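Local coordinates for hydroxyethylphosphonate dioxygenase (Streptomyces albus, PDB 6B9R), which probably uses a bound iron and dioxygen to cleave 2-hydroxyethylphosphonate, giving hydroxymethylphosphonate, at residues A24-K29 and I443-L448; S292-L297 and A423-R428; R16-L21 and L54-D59. All coordinates share one frame; numbering follows the deposited sequence.

Contact 1: residues A24-K29 and I443-L448. With 2HE ((2-hydroxyethyl)phosphonic acid), chain Q.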
ATOM      1  N   ALA A  24      18.399  -0.637  -5.242  1.00 16.62           N
ATOM      2  CA  ALA A  24      18.123  -1.953  -5.812  1.00 18.33           C
ATOM      3  C   ALA A  24      19.347  -2.846  -5.715  1.00 25.10           C
ATOM      4  O   ALA A  24      19.241  -4.036  -5.388  1.00 16.88           O
ATOM      5  CB  ALA A  24      17.685  -1.829  -7.273  1.00 18.04           C
ATOM      6  N   ALA A  25      20.515  -2.287  -6.008  1.00 16.81           N
ATOM      7  CA  ALA A  25      21.754  -3.052  -5.932  1.00 16.95           C
ATOM      8  C   ALA A  25      22.052  -3.465  -4.495  1.00 18.44           C
ATOM      9  O   ALA A  25      22.367  -4.629  -4.229  1.00 23.21           O
ATOM     10  CB  ALA A  25      22.893  -2.228  -6.516  1.00 20.11           C
ATOM     11  N   ASN A  26      21.945  -2.523  -3.552  1.00 20.42           N
ATOM     12  CA  ASN A  26      22.097  -2.855  -2.136  1.00 16.83           C
ATOM     13  C   ASN A  26      21.173  -3.994  -1.725  1.00 18.49           C
ATOM     14  O   ASN A  26      21.578  -4.907  -0.996  1.00 18.44           O
ATOM     15  CB  ASN A  26      21.802  -1.634  -1.266  1.00 17.46           C
ATOM     16  CG  ASN A  26      22.940  -0.646  -1.217  1.00 20.41           C
ATOM     17  OD1 ASN A  26      24.055  -0.919  -1.671  1.00 21.74           O
ATOM     18  ND2 ASN A  26      22.670   0.514  -0.640  1.00 20.03           N
ATOM     19  N   ASP A  27      19.901  -3.931  -2.150  1.00 18.49           N
ATOM     20  CA  ASP A  27      18.924  -4.930  -1.730  1.00 17.10           C
ATOM     21  C   ASP A  27      19.246  -6.316  -2.276  1.00 23.13           C
ATOM     22  O   ASP A  27      18.907  -7.321  -1.642  1.00 19.99           O
ATOM     23  CB  ASP A  27      17.517  -4.510  -2.164  1.00 14.77           C
ATOM     24  CG  ASP A  27      16.980  -3.353  -1.351  1.00 25.20           C
ATOM     25  OD1 ASP A  27      17.646  -2.933  -0.386  1.00 27.28           O
ATOM     26  OD2 ASP A  27      15.882  -2.868  -1.681  1.00 23.86           O
ATOM     27  N   LEU A  28      19.909  -6.388  -3.429  1.00 19.24           N
ATOM     28  CA  LEU A  28      20.313  -7.648  -4.028  1.00 18.54           C
ATOM     29  C   LEU A  28      21.710  -8.074  -3.603  1.00 21.56           C
ATOM     30  O   LEU A  28      22.239  -9.049  -4.147  1.00 20.77           O
ATOM     31  CB  LEU A  28      20.227  -7.550  -5.564  1.00 15.48           C
ATOM     32  CG  LEU A  28      18.778  -7.706  -6.065  1.00 18.20           C
ATOM     33  CD1 LEU A  28      18.590  -7.171  -7.491  1.00 17.84           C
ATOM     34  CD2 LEU A  28      18.371  -9.171  -6.019  1.00 15.67           C
ATOM     35  N   LYS A  29      22.314  -7.371  -2.638  1.00 15.49           N
ATOM     36  CA  LYS A  29      23.692  -7.637  -2.227  1.00 16.85           C
ATOM     37  C   LYS A  29      24.628  -7.666  -3.435  1.00 18.72           C
ATOM     38  O   LYS A  29      25.512  -8.525  -3.557  1.00 21.35           O
ATOM     39  CB  LYS A  29      23.771  -8.930  -1.409  1.00 19.62           C
ATOM     40  CG  LYS A  29      22.831  -8.940  -0.187  1.00 23.34           C
ATOM     41  CD  LYS A  29      23.064  -7.694   0.685  1.00 28.47           C
ATOM     42  CE  LYS A  29      22.436  -7.808   2.083  1.00 30.42           C
ATOM     43  NZ  LYS A  29      20.954  -7.814   2.045  1.00 33.35           N
ATOM     44  N   ILE A 443      14.246   7.973   1.936  1.00 20.88           N
ATOM     45  CA  ILE A 443      13.874   8.914   0.882  1.00 20.71           C
ATOM     46  C   ILE A 443      14.847   8.836  -0.286  1.00 22.22           C
ATOM     47  O   ILE A 443      14.447   8.864  -1.456  1.00 26.03           O
ATOM     48  CB  ILE A 443      13.803  10.345   1.454  1.00 28.21           C
ATOM     49  CG1 ILE A 443      12.558  10.502   2.327  1.00 37.12           C
ATOM     50  CG2 ILE A 443      13.818  11.384   0.338  1.00 32.14           C
ATOM     51  CD1 ILE A 443      11.316   9.928   1.699  1.00 36.29           C
ATOM     52  N   ALA A 444      16.140   8.760   0.007  1.00 22.05           N
ATOM     53  CA  ALA A 444      17.139   8.830  -1.052  1.00 27.36           C
ATOM     54  C   ALA A 444      18.379   8.107  -0.539  1.00 29.06           C
ATOM     55  O   ALA A 444      19.146   8.674   0.241  1.00 27.50           O
ATOM     56  CB  ALA A 444      17.439  10.275  -1.420  1.00 28.53           C
ATOM     57  N   GLU A 445      18.540   6.855  -0.954  1.00 25.40           N
ATOM     58  CA  GLU A 445      19.724   6.109  -0.567  1.00 25.01           C
ATOM     59  C   GLU A 445      20.955   6.781  -1.149  1.00 33.53           C
ATOM     60  O   GLU A 445      20.952   7.237  -2.298  1.00 30.75           O
ATOM     61  CB  GLU A 445      19.635   4.661  -1.039  1.00 34.99           C
ATOM     62  CG  GLU A 445      20.857   3.800  -0.687  1.00 34.76           C
ATOM     63  CD  GLU A 445      21.052   3.607   0.821  1.00 35.93           C
ATOM     64  OE1 GLU A 445      21.535   4.536   1.505  1.00 31.42           O
ATOM     65  OE2 GLU A 445      20.728   2.508   1.321  1.00 36.33           O
ATOM     66  N   ASP A 446      22.011   6.845  -0.342  1.00 32.87           N
ATOM     67  CA  ASP A 446      23.183   7.635  -0.681  1.00 34.67           C
ATOM     68  C   ASP A 446      24.484   6.874  -0.468  1.00 35.22           C
ATOM     69  O   ASP A 446      25.545   7.502  -0.376  1.00 35.49           O
ATOM     70  CB  ASP A 446      23.196   8.940   0.126  1.00 38.67           C
ATOM     71  CG  ASP A 446      23.252   8.707   1.643  1.00 42.20           C
ATOM     72  OD1 ASP A 446      23.304   7.542   2.093  1.00 34.19           O
ATOM     73  OD2 ASP A 446      23.234   9.703   2.398  1.00 46.82           O
ATOM     74  N   ARG A 447      24.438   5.547  -0.357  1.00 25.45           N
ATOM     75  CA  ARG A 447      25.665   4.836  -0.007  1.00 24.34           C
ATOM     76  C   ARG A 447      25.502   3.341  -0.249  1.00 25.81           C
ATOM     77  O   ARG A 447      24.394   2.799  -0.220  1.00 25.35           O
ATOM     78  CB  ARG A 447      26.047   5.080   1.460  1.00 28.79           C
ATOM     79  CG  ARG A 447      25.088   4.435   2.475  1.00 27.61           C
ATOM     80  CD  ARG A 447      25.266   5.031   3.873  1.00 31.75           C
ATOM     81  NE  ARG A 447      24.851   6.430   3.911  1.00 40.94           N
ATOM     82  CZ  ARG A 447      24.795   7.172   5.012  1.00 52.75           C
ATOM     83  NH1 ARG A 447      25.126   6.654   6.189  1.00 58.34           N
ATOM     84  NH2 ARG A 447      24.403   8.439   4.934  1.00 46.88           N
ATOM     85  N   LEU A 448      26.639   2.687  -0.463  1.00 24.24           N
ATOM     86  CA  LEU A 448      26.705   1.235  -0.385  1.00 24.01           C
ATOM     87  C   LEU A 448      26.302   0.779   1.015  1.00 28.92           C
ATOM     88  O   LEU A 448      26.506   1.490   2.002  1.00 24.67           O
ATOM     89  CB  LEU A 448      28.132   0.767  -0.709  1.00 24.52           C
ATOM     90  CG  LEU A 448      28.478  -0.718  -0.879  1.00 24.37           C
ATOM     91  CD1 LEU A 448      27.860  -1.321  -2.142  1.00 25.62           C
ATOM     92  CD2 LEU A 448      29.982  -0.871  -0.915  1.00 25.09           C
TER
HETATM   93  O3  2HE Q 502      26.023  -6.688   5.781  1.00 25.87           O
HETATM   94  P   2HE Q 502      24.905  -7.765   5.386  1.00 38.97           P
HETATM   95  O1  2HE Q 502      23.523  -7.255   5.697  1.00 35.75           O
HETATM   96  O2  2HE Q 502      25.079  -8.065   3.815  1.00 29.46           O
HETATM   97  CA  2HE Q 502      25.094  -9.283   6.333  1.00 33.21           C
HETATM   98  CB  2HE Q 502      23.871 -10.110   5.988  1.00 34.32           C
HETATM   99  O4  2HE Q 502      22.695  -9.346   6.278  1.00 42.22           O

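Contact 2: residues S292-L297 and A423-R428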
ATOM      1  N   SER A 292      -1.695  -7.072  16.440  1.00 19.93           N
ATOM      2  CA  SER A 292      -2.513  -6.128  17.184  1.00 25.90           C
ATOM      3  C   SER A 292      -3.987  -6.441  16.967  1.00 21.98           C
ATOM      4  O   SER A 292      -4.386  -6.947  15.915  1.00 17.90           O
ATOM      5  CB  SER A 292      -2.217  -4.694  16.736  1.00 20.20           C
ATOM      6  OG  SER A 292      -3.213  -3.795  17.202  1.00 36.75           O
ATOM      7  N   VAL A 293      -4.802  -6.129  17.979  1.00 23.40           N
ATOM      8  CA  VAL A 293      -6.253  -6.242  17.836  1.00 24.32           C
ATOM      9  C   VAL A 293      -6.713  -5.559  16.557  1.00 23.87           C
ATOM     10  O   VAL A 293      -7.688  -5.983  15.928  1.00 23.80           O
ATOM     11  CB  VAL A 293      -6.955  -5.657  19.083  1.00 21.47           C
ATOM     12  CG1 VAL A 293      -8.458  -5.550  18.860  1.00 24.29           C
ATOM     13  CG2 VAL A 293      -6.655  -6.500  20.309  1.00 24.91           C
ATOM     14  N   ARG A 294      -5.991  -4.517  16.135  1.00 20.60           N
ATOM     15  CA  ARG A 294      -6.297  -3.822  14.888  1.00 20.37           C
ATOM     16  C   ARG A 294      -6.508  -4.793  13.731  1.00 24.74           C
ATOM     17  O   ARG A 294      -7.408  -4.604  12.905  1.00 23.94           O
ATOM     18  CB  ARG A 294      -5.166  -2.837  14.574  1.00 26.11           C
ATOM     19  CG  ARG A 294      -5.366  -1.997  13.326  1.00 31.59           C
ATOM     20  CD  ARG A 294      -4.221  -0.999  13.092  1.00 23.22           C
ATOM     21  NE  ARG A 294      -4.395  -0.351  11.792  1.00 25.70           N
ATOM     22  CZ  ARG A 294      -4.814   0.903  11.614  1.00 28.81           C
ATOM     23  NH1 ARG A 294      -4.971   1.374  10.384  1.00 29.26           N
ATOM     24  NH2 ARG A 294      -5.055   1.699  12.654  1.00 20.54           N
ATOM     25  N   GLU A 295      -5.703  -5.858  13.664  1.00 22.52           N
ATOM     26  CA  GLU A 295      -5.731  -6.733  12.500  1.00 17.39           C
ATOM     27  C   GLU A 295      -6.884  -7.727  12.502  1.00 18.75           C
ATOM     28  O   GLU A 295      -7.115  -8.364  11.466  1.00 25.42           O
ATOM     29  CB  GLU A 295      -4.396  -7.489  12.383  1.00 17.34           C
ATOM     30  CG  GLU A 295      -3.230  -6.545  12.173  1.00 18.89           C
ATOM     31  CD  GLU A 295      -3.315  -5.804  10.835  1.00 24.17           C
ATOM     32  OE1 GLU A 295      -3.920  -6.341   9.881  1.00 21.71           O
ATOM     33  OE2 GLU A 295      -2.770  -4.686  10.736  1.00 25.87           O
ATOM     34  N   LEU A 296      -7.610  -7.884  13.615  1.00 17.54           N
ATOM     35  CA  LEU A 296      -8.773  -8.766  13.664  1.00 17.71           C
ATOM     36  C   LEU A 296     -10.086  -8.016  13.483  1.00 23.87           C
ATOM     37  O   LEU A 296     -11.149  -8.647  13.467  1.00 24.21           O
ATOM     38  CB  LEU A 296      -8.800  -9.537  14.985  1.00 21.73           C
ATOM     39  CG  LEU A 296      -7.602 -10.454  15.272  1.00 19.52           C
ATOM     40  CD1 LEU A 296      -7.786 -11.139  16.641  1.00 19.82           C
ATOM     41  CD2 LEU A 296      -7.415 -11.500  14.190  1.00 24.68           C
ATOM     42  N   LEU A 297     -10.037  -6.691  13.355  1.00 22.93           N
ATOM     43  CA  LEU A 297     -11.218  -5.863  13.156  1.00 20.70           C
ATOM     44  C   LEU A 297     -11.399  -5.581  11.670  1.00 23.68           C
ATOM     45  O   LEU A 297     -10.424  -5.370  10.948  1.00 21.38           O
ATOM     46  CB  LEU A 297     -11.098  -4.548  13.924  1.00 20.31           C
ATOM     47  CG  LEU A 297     -11.094  -4.653  15.450  1.00 20.63           C
ATOM     48  CD1 LEU A 297     -11.068  -3.253  16.048  1.00 22.32           C
ATOM     49  CD2 LEU A 297     -12.331  -5.412  15.923  1.00 22.95           C
ATOM     50  N   ALA A 423       1.150   6.633   1.692  1.00 18.43           N
ATOM     51  CA  ALA A 423       1.637   6.565   3.071  1.00 22.32           C
ATOM     52  C   ALA A 423       0.435   6.249   3.961  1.00 21.45           C
ATOM     53  O   ALA A 423      -0.232   7.126   4.519  1.00 20.38           O
ATOM     54  CB  ALA A 423       2.340   7.854   3.476  1.00 24.45           C
ATOM     55  N   THR A 424       0.130   4.961   4.035  1.00 19.79           N
ATOM     56  CA  THR A 424      -0.966   4.417   4.828  1.00 19.59           C
ATOM     57  C   THR A 424      -0.587   4.405   6.305  1.00 19.41           C
ATOM     58  O   THR A 424       0.566   4.649   6.666  1.00 18.14           O
ATOM     59  CB  THR A 424      -1.254   2.991   4.366  1.00 20.48           C
ATOM     60  OG1 THR A 424      -0.107   2.186   4.665  1.00 25.65           O
ATOM     61  CG2 THR A 424      -1.522   2.934   2.855  1.00 21.05           C
ATOM     62  N   PRO A 425      -1.532   4.103   7.195  1.00 18.14           N
ATOM     63  CA  PRO A 425      -1.156   3.931   8.612  1.00 18.09           C
ATOM     64  C   PRO A 425      -0.004   2.963   8.811  1.00 20.89           C
ATOM     65  O   PRO A 425       0.912   3.258   9.588  1.00 18.64           O
ATOM     66  CB  PRO A 425      -2.451   3.419   9.257  1.00 18.01           C
ATOM     67  CG  PRO A 425      -3.542   3.988   8.388  1.00 17.70           C
ATOM     68  CD  PRO A 425      -3.002   4.073   6.999  1.00 20.26           C
ATOM     69  N   ASP A 426      -0.003   1.823   8.110  1.00 21.48           N
ATOM     70  CA  ASP A 426       1.082   0.866   8.293  1.00 24.25           C
ATOM     71  C   ASP A 426       2.424   1.478   7.904  1.00 22.45           C
ATOM     72  O   ASP A 426       3.437   1.248   8.576  1.00 21.01           O
ATOM     73  CB  ASP A 426       0.814  -0.404   7.485  1.00 28.52           C
ATOM     74  CG  ASP A 426      -0.226  -1.310   8.137  1.00 34.17           C
ATOM     75  OD1 ASP A 426      -0.465  -1.170   9.349  1.00 38.15           O
ATOM     76  OD2 ASP A 426      -0.797  -2.173   7.439  1.00 35.52           O
ATOM     77  N   VAL A 427       2.454   2.254   6.817  1.00 19.53           N
ATOM     78  CA  VAL A 427       3.688   2.947   6.437  1.00 18.27           C
ATOM     79  C   VAL A 427       4.099   3.930   7.528  1.00 18.79           C
ATOM     80  O   VAL A 427       5.267   4.010   7.916  1.00 19.18           O
ATOM     81  CB  VAL A 427       3.517   3.662   5.082  1.00 18.61           C
ATOM     82  CG1 VAL A 427       4.727   4.575   4.808  1.00 18.31           C
ATOM     83  CG2 VAL A 427       3.339   2.656   3.936  1.00 19.57           C
ATOM     84  N   ARG A 428       3.143   4.713   8.022  1.00 18.84           N
ATOM     85  CA  ARG A 428       3.468   5.724   9.020  1.00 19.34           C
ATOM     86  C   ARG A 428       4.026   5.099  10.291  1.00 19.96           C
ATOM     87  O   ARG A 428       4.936   5.660  10.911  1.00 20.24           O
ATOM     88  CB  ARG A 428       2.231   6.574   9.327  1.00 19.28           C
ATOM     89  CG  ARG A 428       1.763   7.390   8.145  1.00 18.99           C
ATOM     90  CD  ARG A 428       0.456   8.130   8.481  1.00 18.94           C
ATOM     91  NE  ARG A 428       0.701   9.220   9.430  1.00 20.07           N
ATOM     92  CZ  ARG A 428      -0.238   9.813  10.162  1.00 27.54           C
ATOM     93  NH1 ARG A 428      -1.505   9.416  10.076  1.00 22.80           N
ATOM     94  NH2 ARG A 428       0.099  10.798  10.989  1.00 25.59           N
TER
HETATM   95  O   HOH W   1      -3.214  -2.097  10.021  1.00 32.61           O
HETATM   96  O   HOH W   2      -2.045  -4.559   8.081  1.00 27.14           O

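Contact 3: residues R16-L21 and L54-D59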
ATOM      1  N   ARG A  16      16.576  11.079  -7.742  1.00 20.91           N
ATOM      2  CA  ARG A  16      15.724  10.039  -7.182  1.00 20.14           C
ATOM      3  C   ARG A  16      15.928   8.718  -7.905  1.00 19.71           C
ATOM      4  O   ARG A  16      15.987   7.662  -7.269  1.00 19.23           O
ATOM      5  CB  ARG A  16      14.251  10.465  -7.245  1.00 19.87           C
ATOM      6  CG  ARG A  16      13.944  11.685  -6.395  1.00 20.38           C
ATOM      7  CD  ARG A  16      12.461  11.796  -6.019  1.00 24.29           C
ATOM      8  NE  ARG A  16      11.600  12.142  -7.146  1.00 24.06           N
ATOM      9  CZ  ARG A  16      11.483  13.364  -7.667  1.00 23.77           C
ATOM     10  NH1 ARG A  16      12.188  14.379  -7.176  1.00 20.99           N
ATOM     11  NH2 ARG A  16      10.665  13.569  -8.692  1.00 22.20           N
ATOM     12  N   ALA A  17      16.048   8.762  -9.238  1.00 19.91           N
ATOM     13  CA  ALA A  17      16.248   7.541 -10.008  1.00 20.90           C
ATOM     14  C   ALA A  17      17.603   6.915  -9.701  1.00 19.70           C
ATOM     15  O   ALA A  17      17.714   5.691  -9.583  1.00 19.22           O
ATOM     16  CB  ALA A  17      16.120   7.833 -11.506  1.00 22.10           C
ATOM     17  N   ALA A  18      18.644   7.739  -9.560  1.00 20.35           N
ATOM     18  CA  ALA A  18      19.955   7.203  -9.206  1.00 20.52           C
ATOM     19  C   ALA A  18      19.916   6.539  -7.837  1.00 25.67           C
ATOM     20  O   ALA A  18      20.494   5.463  -7.640  1.00 23.22           O
ATOM     21  CB  ALA A  18      21.002   8.312  -9.240  1.00 21.31           C
ATOM     22  N   ALA A  19      19.224   7.160  -6.879  1.00 20.01           N
ATOM     23  CA  ALA A  19      19.117   6.560  -5.553  1.00 19.61           C
ATOM     24  C   ALA A  19      18.368   5.233  -5.601  1.00 24.43           C
ATOM     25  O   ALA A  19      18.698   4.312  -4.847  1.00 19.45           O
ATOM     26  CB  ALA A  19      18.445   7.518  -4.574  1.00 21.68           C
ATOM     27  N   LEU A  20      17.356   5.113  -6.475  1.00 18.55           N
ATOM     28  CA  LEU A  20      16.651   3.837  -6.616  1.00 17.84           C
ATOM     29  C   LEU A  20      17.555   2.756  -7.175  1.00 19.10           C
ATOM     30  O   LEU A  20      17.390   1.572  -6.847  1.00 18.39           O
ATOM     31  CB  LEU A  20      15.442   3.974  -7.531  1.00 17.59           C
ATOM     32  CG  LEU A  20      14.311   4.794  -6.929  1.00 17.49           C
ATOM     33  CD1 LEU A  20      13.221   4.952  -7.956  1.00 22.45           C
ATOM     34  CD2 LEU A  20      13.775   4.147  -5.637  1.00 18.15           C
ATOM     35  N   LEU A  21      18.485   3.136  -8.049  1.00 21.21           N
ATOM     36  CA  LEU A  21      19.407   2.151  -8.605  1.00 19.61           C
ATOM     37  C   LEU A  21      20.366   1.636  -7.544  1.00 24.91           C
ATOM     38  O   LEU A  21      20.636   0.428  -7.477  1.00 18.97           O
ATOM     39  CB  LEU A  21      20.172   2.757  -9.771  1.00 18.91           C
ATOM     40  CG  LEU A  21      21.224   1.811 -10.361  1.00 18.97           C
ATOM     41  CD1 LEU A  21      20.554   0.533 -10.838  1.00 20.67           C
ATOM     42  CD2 LEU A  21      21.962   2.503 -11.496  1.00 24.76           C
ATOM     43  N   LEU A  54      26.386   9.881 -15.081  1.00 32.39           N
ATOM     44  CA  LEU A  54      25.866   9.273 -16.289  1.00 31.21           C
ATOM     45  C   LEU A  54      24.363   9.060 -16.161  1.00 30.91           C
ATOM     46  O   LEU A  54      23.887   8.620 -15.109  1.00 30.37           O
ATOM     47  CB  LEU A  54      26.543   7.929 -16.581  1.00 34.49           C
ATOM     48  CG  LEU A  54      28.027   7.975 -16.940  1.00 39.08           C
ATOM     49  CD1 LEU A  54      28.577   6.572 -16.996  1.00 31.23           C
ATOM     50  CD2 LEU A  54      28.232   8.681 -18.273  1.00 43.55           C
ATOM     51  N   PRO A  55      23.594   9.353 -17.205  1.00 31.99           N
ATOM     52  CA  PRO A  55      22.143   9.192 -17.107  1.00 29.87           C
ATOM     53  C   PRO A  55      21.772   7.724 -17.072  1.00 29.20           C
ATOM     54  O   PRO A  55      22.454   6.867 -17.639  1.00 27.62           O
ATOM     55  CB  PRO A  55      21.615   9.865 -18.379  1.00 28.97           C
ATOM     56  CG  PRO A  55      22.842  10.302 -19.166  1.00 33.36           C
ATOM     57  CD  PRO A  55      24.023   9.608 -18.588  1.00 35.05           C
ATOM     58  N   ILE A  56      20.681   7.433 -16.379  1.00 24.26           N
ATOM     59  CA  ILE A  56      20.134   6.088 -16.357  1.00 24.07           C
ATOM     60  C   ILE A  56      19.093   6.004 -17.462  1.00 30.19           C
ATOM     61  O   ILE A  56      18.080   6.709 -17.425  1.00 34.34           O
ATOM     62  CB  ILE A  56      19.538   5.757 -14.986  1.00 19.31           C
ATOM     63  CG1 ILE A  56      20.663   5.687 -13.961  1.00 21.10           C
ATOM     64  CG2 ILE A  56      18.764   4.434 -15.044  1.00 19.48           C
ATOM     65  CD1 ILE A  56      20.145   5.639 -12.552  1.00 21.54           C
ATOM     66  N   THR A  57      19.356   5.169 -18.461  1.00 25.32           N
ATOM     67  CA  THR A  57      18.494   5.125 -19.629  1.00 25.87           C
ATOM     68  C   THR A  57      17.439   4.035 -19.482  1.00 23.96           C
ATOM     69  O   THR A  57      17.517   3.161 -18.615  1.00 19.66           O
ATOM     70  CB  THR A  57      19.315   4.896 -20.898  1.00 25.77           C
ATOM     71  OG1 THR A  57      19.977   3.628 -20.822  1.00 24.62           O
ATOM     72  CG2 THR A  57      20.349   5.989 -21.051  1.00 29.25           C
ATOM     73  N   TRP A  58      16.428   4.107 -20.349  1.00 22.78           N
ATOM     74  CA  TRP A  58      15.456   3.027 -20.427  1.00 28.49           C
ATOM     75  C   TRP A  58      16.126   1.728 -20.841  1.00 23.95           C
ATOM     76  O   TRP A  58      15.709   0.644 -20.413  1.00 26.12           O
ATOM     77  CB  TRP A  58      14.338   3.403 -21.403  1.00 27.90           C
ATOM     78  CG  TRP A  58      13.327   2.317 -21.615  1.00 29.35           C
ATOM     79  CD1 TRP A  58      13.088   1.624 -22.775  1.00 32.10           C
ATOM     80  CD2 TRP A  58      12.424   1.786 -20.640  1.00 29.26           C
ATOM     81  NE1 TRP A  58      12.093   0.700 -22.577  1.00 28.94           N
ATOM     82  CE2 TRP A  58      11.666   0.779 -21.278  1.00 26.69           C
ATOM     83  CE3 TRP A  58      12.183   2.063 -19.294  1.00 31.74           C
ATOM     84  CZ2 TRP A  58      10.684   0.049 -20.611  1.00 32.91           C
ATOM     85  CZ3 TRP A  58      11.198   1.337 -18.631  1.00 29.84           C
ATOM     86  CH2 TRP A  58      10.465   0.343 -19.293  1.00 30.36           C
ATOM     87  N   ASP A  59      17.171   1.812 -21.659  1.00 24.65           N
ATOM     88  CA  ASP A  59      17.938   0.617 -21.989  1.00 22.55           C
ATOM     89  C   ASP A  59      18.505  -0.026 -20.730  1.00 21.26           C
ATOM     90  O   ASP A  59      18.375  -1.240 -20.527  1.00 23.77           O
ATOM     91  CB  ASP A  59      19.048   0.962 -22.979  1.00 25.48           C
ATOM     92  CG  ASP A  59      19.910  -0.240 -23.329  1.00 40.18           C
ATOM     93  OD1 ASP A  59      19.396  -1.157 -24.001  1.00 45.11           O
ATOM     94  OD2 ASP A  59      21.094  -0.272 -22.930  1.00 42.31           O
TER

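Contact 1: residues A24-K29 and I443-L448
The amide nitrogen of Asn26 serves two acceptors of the C-terminal tail. Its firm bond runs from ND2 to the backbone O of Arg447, 2.9 Å long and nearly straight at 166°, with the oxygen in the plane of the amide. A weak one, 3.4 Å from ND2, reaches Glu445 OE2, whose carboxylate stands steeply across the amide plane; Glu445 OE1 is engaged by the backbone N of Asp446 and by a salt bridge to Arg441. On the other branch of the amide, OD1 lies 3.6 Å from Leu448 CA and accepts a weak bond from Trp449 N, so nitrogen and oxygen of the amide both face the tail. Asn26 sits in the last turn of helix 10-27, which a Schellman motif closes with Lys29 as its positive-phi residue. Shortening Asn26 to an alanine removes the amide, which would probably leave the Arg447 carbonyl without this donor and the tail freer to shift. Just beyond the helix end, Lys29 CE comes within 3.2 Å of O2 of the phosphonate substrate, while its bent chain meets Trp449 in a cation-pi contact. Trp449 NE1 also binds the substrate, together with Arg103, Tyr111 and Asn146 of the second subunit.

Contact 2: residues S292-L297 and A423-R428
A chain extended from CG to NE, leaving the backbone with CG opposite the amide nitrogen (chi1 -178°), carries the guanidinium of Arg294 across to Pro425, whereas the neighbouring Glu295 folds at its first two torsions (-62° and -65°) to bring its carboxylate toward Asp426. The two side chains of Arg294 and Pro425 cross at about a right angle: NH1 lies 3.4 Å from Pro425 CB, an oblique approach in van der Waals contact. No direct hydrogen bond joins the segments. Two waters do the work instead. The first lies at the edge of the guanidinium, in its plane, where it accepts from Arg294 NE at 2.8 Å; it can donate to Glu295 OE2, at 2.7 Å, and to Asp426 OD1, at 3.0 Å. The second water lies between the two carboxylates and can donate to either, 2.8 Å from Glu295 OE2 and 2.8 Å from Asp426 OD2, although these bonds need not all be made at once. Glu295 OE2 and Asp426 OD1 are only 4.4 Å apart, and the waters, with the nearby arginine, probably ease the repulsion between these acids. The rest of the guanidinium is spent across the dimer interface, NH1 in a salt bridge to Glu295 OE1 of the second subunit and NH2 on Leu297 O of that subunit. Pro425 and Asp426 belong to the first turn of helix 425-433, which Thr424 N-caps through a weak bond from Val427 N to its OG1. That helix follows strand 412-419 of a seven-stranded sheet; on the other side, residues 292-297 lie within the predicted helix-turn-helix region, with Val293 packed on helix 279-288 and Leu296 on both that helix and helix 238-249.

Contact 3: residues R16-L21 and L54-D59
Ala17, Ala18 and Leu21 line the flank of helix 10-27 that Ile56 meets, in the N-terminal cluster of helices that also holds 32-39, 46-51 and 58-67. Ala17 meets it through its backbone: the carbonyl O, already bonded to Leu21 N within the helix, lies 3.8 Å from Ile56 CD1. One residue on, the small side chain of Ala18 lets the isoleucine come close to the main chain, with CD1 3.7 Å from Ala18 CA and 4.3 Å from its CB. A turn later Leu21 completes the site, its CD2 3.8 Å and its CB 4.0 Å from the same methyl. Leu21 also packs on Phe46 and Tyr49 of helix 46-51, so the patch joins helices 10-27 and 46-51 with the loop that leads into helix 58-67. All of these approaches fall on CD1 because Ile56 holds CG1 opposite its carbonyl carbon (chi1 -67°) and then runs straight on (chi2 169°), pushing that methyl out as a single probe. At the start of helix 58-67 Trp58 stacks on Trp58 of the second subunit, and just before it Thr57 acts as N-cap, its OG1 accepting a hydrogen bond from the backbone N of Leu60.

How the contacts relate
Contacts 1 and 3 share helix 10-27 and have centres about 13 Å apart; they touch where Ala19 CB packs on Ala444 and Glu445. Their segments alternate along the chain, so the one helix joins the residues before helix 58-67 to the C-terminal tail, nearly 390 residues further on. Contact 2 is nested in the chain loop closed by contact 1 and follows contact 3 in series. It lies apart, its centre about 27 Å from that of contact 1 and about 33 Å from that of contact 3, nearer the middle of the chain. Every contact also touches the second subunit, so both chain ends and the 292-297 region take part in building the dimer.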